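Local structure of putative peptide ABC-transport system periplasmic peptide-binding protein (Campylobacter jejuni, 4OEV) at residues Lys170-Ala178 with Thr189-Ile197; Ala239-Asn250 with Ser375-Ser386. The protein binds nickel(II) in the periplasm as the extracytoplasmic solute-binding component of an ABC-type importer, within a family generally assigned to peptide transport. All coordinates share one frame; numbering follows the deposited sequence.

Interaction 1. Residues Lys170-Ala178 with Thr189-Ile197; sequences KGEYVEFKA and TPRLIIKHI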
# COMPACT_ATOMS: atom_id res chain seq x y z
N LYS A 170 12.67 -16.35 -11.27
CA LYS A 170 11.60 -15.42 -11.60
C LYS A 170 10.19 -15.99 -11.45
O LYS A 170 9.90 -17.11 -11.90
CB LYS A 170 11.80 -14.91 -13.03
CG LYS A 170 10.68 -13.99 -13.52
CD LYS A 170 10.76 -12.59 -12.92
CE LYS A 170 9.72 -11.68 -13.55
NZ LYS A 170 9.47 -10.47 -12.74
N GLY A 171 9.34 -15.23 -10.75
CA GLY A 171 7.96 -15.63 -10.48
C GLY A 171 7.81 -16.63 -9.35
O GLY A 171 6.70 -16.89 -8.89
N GLU A 172 8.92 -17.20 -8.90
CA GLU A 172 8.92 -18.25 -7.89
C GLU A 172 9.39 -17.76 -6.52
O GLU A 172 8.66 -17.83 -5.54
CB GLU A 172 9.79 -19.42 -8.34
CG GLU A 172 9.07 -20.60 -8.98
CD GLU A 172 9.88 -21.89 -8.88
OE1 GLU A 172 10.39 -22.20 -7.77
OE2 GLU A 172 10.02 -22.60 -9.89
N TYR A 173 10.63 -17.28 -6.45
CA TYR A 173 11.19 -16.84 -5.18
C TYR A 173 12.43 -15.97 -5.35
O TYR A 173 13.07 -15.98 -6.40
CB TYR A 173 11.53 -18.05 -4.30
CG TYR A 173 12.71 -18.88 -4.80
CD1 TYR A 173 14.01 -18.55 -4.44
CD2 TYR A 173 12.51 -20.00 -5.60
CE1 TYR A 173 15.09 -19.30 -4.88
CE2 TYR A 173 13.59 -20.76 -6.04
CZ TYR A 173 14.87 -20.41 -5.68
OH TYR A 173 15.95 -21.15 -6.10
N VAL A 174 12.77 -15.23 -4.30
CA VAL A 174 14.06 -14.54 -4.24
C VAL A 174 14.73 -15.09 -3.00
O VAL A 174 14.05 -15.29 -1.99
CB VAL A 174 13.93 -12.99 -4.15
CG1 VAL A 174 15.26 -12.31 -4.40
CG2 VAL A 174 12.86 -12.45 -5.15
N GLU A 175 16.03 -15.41 -3.08
CA GLU A 175 16.78 -15.96 -1.95
C GLU A 175 17.85 -14.97 -1.44
O GLU A 175 18.56 -14.35 -2.24
CB GLU A 175 17.43 -17.29 -2.33
CG GLU A 175 18.39 -17.83 -1.23
CD GLU A 175 19.14 -19.07 -1.67
OE1 GLU A 175 18.70 -19.65 -2.69
OE2 GLU A 175 20.14 -19.47 -0.99
N PHE A 176 17.94 -14.84 -0.12
CA PHE A 176 18.87 -13.93 0.53
C PHE A 176 19.74 -14.65 1.54
O PHE A 176 19.40 -15.75 1.98
CB PHE A 176 18.13 -12.82 1.26
CG PHE A 176 17.14 -12.09 0.40
CD1 PHE A 176 15.83 -12.55 0.27
CD2 PHE A 176 17.53 -10.96 -0.31
CE1 PHE A 176 14.91 -11.87 -0.54
CE2 PHE A 176 16.59 -10.28 -1.14
CZ PHE A 176 15.29 -10.75 -1.24
N LYS A 177 20.84 -14.01 1.91
CA LYS A 177 21.63 -14.46 3.06
C LYS A 177 21.89 -13.28 3.98
O LYS A 177 21.86 -12.12 3.55
CB LYS A 177 22.91 -15.17 2.60
CG LYS A 177 23.93 -14.32 1.82
CD LYS A 177 25.22 -15.15 1.56
CE LYS A 177 26.26 -14.38 0.73
NZ LYS A 177 27.60 -15.10 0.61
N ALA A 178 22.10 -13.58 5.26
CA ALA A 178 22.27 -12.54 6.27
C ALA A 178 23.45 -11.61 5.94
O ALA A 178 24.45 -12.06 5.38
CB ALA A 178 22.46 -13.15 7.64
N THR A 189 18.70 -15.41 11.52
CA THR A 189 18.62 -16.55 10.62
C THR A 189 19.41 -16.24 9.37
O THR A 189 19.10 -15.29 8.65
CB THR A 189 17.16 -16.88 10.29
OG1 THR A 189 16.50 -17.16 11.53
CG2 THR A 189 17.05 -18.09 9.38
N PRO A 190 20.46 -17.03 9.12
CA PRO A 190 21.42 -16.78 8.04
C PRO A 190 20.77 -16.84 6.66
O PRO A 190 21.20 -16.11 5.77
CB PRO A 190 22.47 -17.88 8.23
CG PRO A 190 21.80 -18.92 8.99
CD PRO A 190 20.80 -18.25 9.88
N ARG A 191 19.79 -17.71 6.47
CA ARG A 191 19.20 -17.89 5.15
C ARG A 191 17.72 -17.51 5.12
O ARG A 191 16.94 -17.96 5.96
CB ARG A 191 19.41 -19.34 4.72
CG ARG A 191 19.22 -19.63 3.25
CD ARG A 191 20.11 -20.80 2.79
NE ARG A 191 19.75 -21.18 1.42
CZ ARG A 191 18.86 -22.13 1.12
NH1 ARG A 191 18.57 -22.40 -0.15
NH2 ARG A 191 18.26 -22.80 2.09
N LEU A 192 17.33 -16.70 4.13
CA LEU A 192 15.95 -16.23 4.00
C LEU A 192 15.45 -16.29 2.57
O LEU A 192 16.07 -15.77 1.65
CB LEU A 192 15.81 -14.79 4.54
CG LEU A 192 14.48 -14.06 4.27
CD1 LEU A 192 13.28 -14.78 4.92
CD2 LEU A 192 14.55 -12.61 4.70
N ILE A 193 14.27 -16.89 2.40
CA ILE A 193 13.65 -17.04 1.09
C ILE A 193 12.22 -16.49 1.07
O ILE A 193 11.40 -16.84 1.90
CB ILE A 193 13.66 -18.53 0.67
CG1 ILE A 193 15.11 -18.99 0.48
CG2 ILE A 193 12.89 -18.74 -0.57
CD1 ILE A 193 15.26 -20.45 0.05
N ILE A 194 11.96 -15.56 0.15
CA ILE A 194 10.65 -14.96 -0.05
C ILE A 194 10.00 -15.60 -1.27
O ILE A 194 10.40 -15.38 -2.42
CB ILE A 194 10.74 -13.43 -0.23
CG1 ILE A 194 11.55 -12.81 0.91
CG2 ILE A 194 9.29 -12.80 -0.46
CD1 ILE A 194 10.90 -12.91 2.26
N LYS A 195 8.98 -16.40 -1.01
CA LYS A 195 8.33 -17.16 -2.04
C LYS A 195 7.09 -16.42 -2.54
O LYS A 195 6.30 -15.88 -1.76
CB LYS A 195 7.98 -18.55 -1.51
CG LYS A 195 7.61 -19.55 -2.56
CD LYS A 195 7.55 -20.97 -1.98
CE LYS A 195 7.04 -21.90 -3.03
NZ LYS A 195 7.05 -23.32 -2.59
N HIS A 196 6.95 -16.38 -3.86
CA HIS A 196 5.83 -15.66 -4.45
C HIS A 196 4.59 -16.52 -4.49
O HIS A 196 4.45 -17.37 -5.37
CB HIS A 196 6.16 -15.21 -5.87
CG HIS A 196 5.03 -14.49 -6.55
ND1 HIS A 196 4.66 -14.73 -7.86
CD2 HIS A 196 4.18 -13.53 -6.10
CE1 HIS A 196 3.63 -13.96 -8.18
NE2 HIS A 196 3.32 -13.22 -7.13
N ILE A 197 3.66 -16.29 -3.57
CA ILE A 197 2.40 -17.06 -3.57
C ILE A 197 1.22 -16.11 -3.44
O ILE A 197 0.92 -15.64 -2.32
CB ILE A 197 2.36 -18.12 -2.44
CG1 ILE A 197 3.53 -19.09 -2.59
CG2 ILE A 197 1.01 -18.88 -2.45
CD1 ILE A 197 3.63 -20.14 -1.45
O HOH W 1 6.35 -19.81 -6.09

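Interaction 2. Residues Ala239-Asn250 with Ser375-Ser386; sequences ADYRALMFNLDN and SKVDSFLIGWGS. With OXL (oxalate ion), chain D.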
# COMPACT_ATOMS: atom_id res chain seq x y z
N ALA A 239 -3.93 -0.54 8.28
CA ALA A 239 -4.57 0.64 7.71
C ALA A 239 -5.10 0.30 6.31
O ALA A 239 -5.46 1.18 5.52
CB ALA A 239 -3.58 1.85 7.67
N ASP A 240 -5.12 -0.99 6.00
CA ASP A 240 -5.53 -1.47 4.69
C ASP A 240 -7.05 -1.55 4.56
O ASP A 240 -7.69 -2.22 5.36
CB ASP A 240 -4.92 -2.85 4.46
CG ASP A 240 -5.06 -3.29 3.03
OD1 ASP A 240 -5.40 -2.47 2.16
OD2 ASP A 240 -4.76 -4.46 2.76
N TYR A 241 -7.63 -0.89 3.56
CA TYR A 241 -9.11 -1.03 3.33
C TYR A 241 -9.45 -1.64 1.96
O TYR A 241 -8.65 -1.60 1.03
CB TYR A 241 -9.82 0.33 3.49
CG TYR A 241 -9.37 1.36 2.46
CD1 TYR A 241 -9.91 1.35 1.16
CD2 TYR A 241 -8.44 2.34 2.78
CE1 TYR A 241 -9.48 2.29 0.20
CE2 TYR A 241 -8.03 3.30 1.82
CZ TYR A 241 -8.53 3.24 0.55
OH TYR A 241 -8.13 4.14 -0.40
N ARG A 242 -10.66 -2.22 1.84
CA ARG A 242 -11.18 -2.70 0.57
C ARG A 242 -12.34 -1.80 0.17
O ARG A 242 -13.03 -1.30 1.03
CB ARG A 242 -11.69 -4.17 0.61
CG ARG A 242 -10.56 -5.17 0.87
CD ARG A 242 -9.70 -5.40 -0.35
NE ARG A 242 -8.46 -6.06 0.02
CZ ARG A 242 -7.38 -5.43 0.46
NH1 ARG A 242 -7.36 -4.11 0.62
NH2 ARG A 242 -6.31 -6.13 0.77
N ALA A 243 -12.51 -1.61 -1.13
CA ALA A 243 -13.54 -0.71 -1.68
C ALA A 243 -13.88 -1.12 -3.08
O ALA A 243 -13.06 -1.80 -3.72
CB ALA A 243 -13.03 0.80 -1.64
N LEU A 244 -15.07 -0.71 -3.58
CA LEU A 244 -15.37 -0.77 -5.00
C LEU A 244 -14.84 0.52 -5.63
O LEU A 244 -15.28 1.61 -5.26
CB LEU A 244 -16.88 -0.88 -5.30
CG LEU A 244 -17.18 -1.02 -6.78
CD1 LEU A 244 -16.61 -2.35 -7.18
CD2 LEU A 244 -18.78 -0.95 -7.02
N MET A 245 -13.91 0.39 -6.58
CA MET A 245 -13.37 1.54 -7.36
C MET A 245 -14.34 1.79 -8.51
O MET A 245 -14.49 0.91 -9.34
CB MET A 245 -11.99 1.21 -7.93
CG MET A 245 -11.17 2.36 -8.72
SD MET A 245 -10.21 1.67 -10.12
CE MET A 245 -11.54 1.36 -11.29
N PHE A 246 -14.95 2.97 -8.61
CA PHE A 246 -15.71 3.38 -9.80
C PHE A 246 -14.78 3.84 -10.89
O PHE A 246 -13.84 4.65 -10.63
CB PHE A 246 -16.68 4.53 -9.49
CG PHE A 246 -17.71 4.22 -8.47
CD1 PHE A 246 -18.59 3.16 -8.63
CD2 PHE A 246 -17.89 5.06 -7.39
CE1 PHE A 246 -19.56 2.91 -7.72
CE2 PHE A 246 -18.88 4.83 -6.46
CZ PHE A 246 -19.73 3.74 -6.63
N ASN A 247 -14.99 3.37 -12.11
CA ASN A 247 -14.28 3.95 -13.23
C ASN A 247 -15.11 5.13 -13.72
O ASN A 247 -16.24 4.98 -14.19
CB ASN A 247 -14.02 2.95 -14.38
CG ASN A 247 -13.10 3.55 -15.44
OD1 ASN A 247 -13.20 4.77 -15.69
ND2 ASN A 247 -12.21 2.74 -16.08
N LEU A 248 -14.55 6.32 -13.62
CA LEU A 248 -15.36 7.50 -13.91
C LEU A 248 -15.51 7.72 -15.41
O LEU A 248 -16.30 8.59 -15.80
CB LEU A 248 -14.74 8.76 -13.23
CG LEU A 248 -15.05 9.07 -11.75
CD1 LEU A 248 -16.48 8.95 -11.50
CD2 LEU A 248 -14.39 8.09 -10.76
N ASP A 249 -14.80 6.96 -16.26
CA ASP A 249 -15.03 7.02 -17.70
C ASP A 249 -16.35 6.30 -18.09
O ASP A 249 -16.85 6.47 -19.20
CB ASP A 249 -13.93 6.37 -18.54
CG ASP A 249 -12.58 7.14 -18.46
OD1 ASP A 249 -12.59 8.27 -17.89
OD2 ASP A 249 -11.57 6.57 -18.98
N ASN A 250 -16.86 5.46 -17.20
CA ASN A 250 -18.08 4.66 -17.53
C ASN A 250 -19.31 5.55 -17.63
O ASN A 250 -19.50 6.41 -16.77
CB ASN A 250 -18.26 3.57 -16.45
CG ASN A 250 -19.54 2.75 -16.66
OD1 ASN A 250 -20.59 3.15 -16.17
ND2 ASN A 250 -19.46 1.64 -17.39
N SER A 375 -7.26 -0.18 -14.56
CA SER A 375 -7.77 1.15 -14.85
C SER A 375 -8.66 1.12 -16.10
O SER A 375 -9.13 2.17 -16.53
CB SER A 375 -6.61 2.17 -15.07
OG SER A 375 -5.99 1.94 -16.33
N LYS A 376 -8.84 -0.06 -16.71
CA LYS A 376 -9.63 -0.15 -17.94
C LYS A 376 -10.94 -0.95 -17.75
O LYS A 376 -11.54 -1.36 -18.75
CB LYS A 376 -8.84 -0.78 -19.08
CG LYS A 376 -7.54 -0.08 -19.43
CD LYS A 376 -7.77 1.13 -20.30
CE LYS A 376 -6.42 1.72 -20.80
NZ LYS A 376 -5.78 0.91 -21.90
N VAL A 377 -11.34 -1.18 -16.50
CA VAL A 377 -12.58 -1.92 -16.19
C VAL A 377 -13.61 -1.00 -15.57
O VAL A 377 -13.26 0.02 -15.00
CB VAL A 377 -12.31 -3.10 -15.23
CG1 VAL A 377 -11.35 -4.08 -15.89
CG2 VAL A 377 -11.73 -2.60 -13.93
N ASP A 378 -14.91 -1.34 -15.69
CA ASP A 378 -15.95 -0.45 -15.20
C ASP A 378 -15.84 -0.18 -13.72
O ASP A 378 -16.12 0.92 -13.24
CB ASP A 378 -17.40 -1.00 -15.45
CG ASP A 378 -17.71 -1.29 -16.93
OD1 ASP A 378 -17.19 -0.58 -17.83
OD2 ASP A 378 -18.51 -2.25 -17.19
N SER A 379 -15.53 -1.24 -12.97
CA SER A 379 -15.31 -1.10 -11.56
C SER A 379 -14.42 -2.26 -11.09
O SER A 379 -14.29 -3.29 -11.80
CB SER A 379 -16.63 -1.05 -10.79
OG SER A 379 -17.36 -2.28 -10.86
N PHE A 380 -13.81 -2.09 -9.94
CA PHE A 380 -12.72 -2.97 -9.51
C PHE A 380 -12.72 -3.06 -7.99
O PHE A 380 -12.85 -2.04 -7.32
CB PHE A 380 -11.36 -2.41 -10.03
CG PHE A 380 -10.16 -3.25 -9.66
CD1 PHE A 380 -9.91 -4.44 -10.32
CD2 PHE A 380 -9.28 -2.82 -8.67
CE1 PHE A 380 -8.79 -5.21 -9.98
CE2 PHE A 380 -8.15 -3.59 -8.33
CZ PHE A 380 -7.93 -4.79 -8.97
N LEU A 381 -12.61 -4.29 -7.44
CA LEU A 381 -12.58 -4.49 -6.00
C LEU A 381 -11.14 -4.16 -5.56
O LEU A 381 -10.30 -5.04 -5.59
CB LEU A 381 -12.95 -5.94 -5.63
CG LEU A 381 -13.68 -6.08 -4.28
CD1 LEU A 381 -12.88 -5.49 -3.15
CD2 LEU A 381 -15.02 -5.38 -4.33
N ILE A 382 -10.93 -2.91 -5.18
CA ILE A 382 -9.60 -2.28 -4.99
C ILE A 382 -9.21 -2.23 -3.50
O ILE A 382 -10.06 -2.49 -2.64
CB ILE A 382 -9.64 -0.83 -5.56
CG1 ILE A 382 -8.22 -0.26 -5.85
CG2 ILE A 382 -10.33 0.11 -4.50
CD1 ILE A 382 -8.28 0.97 -6.75
N GLY A 383 -7.94 -1.91 -3.17
CA GLY A 383 -7.59 -1.80 -1.77
C GLY A 383 -6.38 -0.80 -1.74
O GLY A 383 -5.68 -0.72 -2.74
N TRP A 384 -6.22 -0.04 -0.65
CA TRP A 384 -5.02 0.84 -0.43
C TRP A 384 -4.89 1.02 1.05
O TRP A 384 -5.77 0.63 1.79
CB TRP A 384 -5.17 2.24 -1.08
CG TRP A 384 -5.32 2.26 -2.54
CD1 TRP A 384 -6.45 2.62 -3.27
CD2 TRP A 384 -4.33 1.92 -3.49
NE1 TRP A 384 -6.19 2.49 -4.61
CE2 TRP A 384 -4.89 2.08 -4.77
CE3 TRP A 384 -2.99 1.53 -3.38
CZ2 TRP A 384 -4.16 1.84 -5.93
CZ3 TRP A 384 -2.28 1.28 -4.54
CH2 TRP A 384 -2.86 1.45 -5.79
N GLY A 385 -3.80 1.66 1.51
CA GLY A 385 -3.75 2.02 2.91
C GLY A 385 -2.33 1.95 3.47
O GLY A 385 -1.59 1.01 3.16
N SER A 386 -1.94 2.93 4.26
CA SER A 386 -0.55 2.96 4.82
C SER A 386 -0.68 3.45 6.24
O SER A 386 -1.48 4.34 6.54
CB SER A 386 0.38 3.85 3.96
OG SER A 386 1.75 3.91 4.51
C1 OXL D . -5.13 -3.21 -5.04
C2 OXL D . -4.20 -2.15 -5.61
O1 OXL D . -6.42 -3.23 -5.23
O2 OXL D . -4.56 -1.63 -6.69
O3 OXL D . -4.57 -4.11 -4.39
O4 OXL D . -3.04 -1.91 -5.11

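Interaction 1. Residues Lys170-Ala178 with Thr189-Ile197
Glu175 and Arg191 reach each other because both side chains run out extended, each with CG anti to its own backbone N (chi1 173° and -164°). Their charged ends meet on the face that also carries Tyr173, Ile193 and Lys195. Arg191 NE donates to Glu175 OE2 at 3.0 Å, coming from above the carboxylate plane, and NH1 adds a weak second bond to the same oxygen. The two flat groups stand almost perpendicular, 86° apart, so this salt bridge is a one-oxygen grip and not a side-by-side pairing. Beneath it, Ile193 CG1 packs 3.9 Å from Glu175 CG, and Ile193 CD1 lies against one face of the guanidinium.

Strands 173-178 and 191-196 are antiparallel neighbours in a four-stranded mixed sheet, with 163-169 beyond the first and 6-11 beyond the second. Val174 with Ile194 and Phe176 with Leu192 are hydrogen-bonded pairs; the shortest of their bonds, 2.7 Å, runs from Phe176 N to Leu192 O. Val174, Phe176, Leu192 and Ile194 turn to the other, buried face. There Phe176 CE1 sits 3.8 Å from Ile194 CG1, and Leu32 of helix 30-33 covers Phe176, Leu192 and Ile194.

At the Gly171 end a classic beta bulge against strand 163-169 sets Glu172 and Tyr173 both facing Lys169. His196 N bonds to Glu172 O at 2.8 Å, while His196 ND1 donates to Gly171 O at 3.1 Å, the oxygen lying in the imidazole plane. A water bridges Glu172 O and His196 O.

Arg191 NH2 also binds Thr6 OG1, and Lys195 NZ pairs with Glu206. The contact is therefore two-sided: an apolar face packed against helix 30-33, and a mixed face where Ile193, under the ion pair, probably shields it partly from water.

Interaction 2. Residues Ala239-Asn250 with Ser375-Ser386
Met245 and Ile382 pack across an antiparallel strand pair, 241-246 with 379-384, in a sheet of this family 5 periplasmic solute-binding fold where strand 454-467 flanks strand 241-246. This is the tight part of the contact. Met245 CG lies 3.8 Å from Ile382 CD1, and the Met245 side chain bends at chi2 (-144°) and chi3 (75°), bringing CE to 4.0 Å from Phe380 CB. The backbone pairing is regular here: Met245 N meets Phe380 O at 2.8 Å, and Ala243 and Ile382 exchange two bonds. Towards Gly385, Trp384 O sits over one face of the Tyr241 ring, and Arg242 grips the carboxylate of Asp240 end-on, NH1 to OD1 and NH2 to OD2. That carboxylate also accepts from the ring ND1 of nickel ligand His480, as a second-shell partner, and from the backbone N of ligand His481.

Looseness begins only beyond Asn247, on the outer side of the type I turn Asn247-Asn250, where Asp249, like Lys376 opposite, is exposed. Asn247 itself is buried: N bonds to Asp378 O, ND2 to Val377 O (3.1 Å), and OD1 accepts from Asp249 N in an Asx turn.

Phe380, Ile382, Gly383 and Trp384 line the oxalate pocket. Gly383 N makes a weak hydrogen bond to oxalate O1 at 2.9 Å, and oxalate O4 rests over one face of the Trp384 indole, 3.3 Å from CZ3.

Both interactions pair antiparallel strands, but in different sheets on opposite sides of the chain's centre, about 30 Å apart between centres and about 12 Å at their nearest atoms. Interaction 1 joins strands that follow each other closely in sequence; it is partly buried, with an ion pair on one face and apolar side chains on the other. Interaction 2 brings together segments with 124 residues between them and is mostly buried. Its charged pair belongs to a network behind the nickel ligands, and its aromatic and aliphatic side chains help form the oxalate pocket. The side chain of His196 in interaction 1, by contrast, is about 12 Å from the nickel ion.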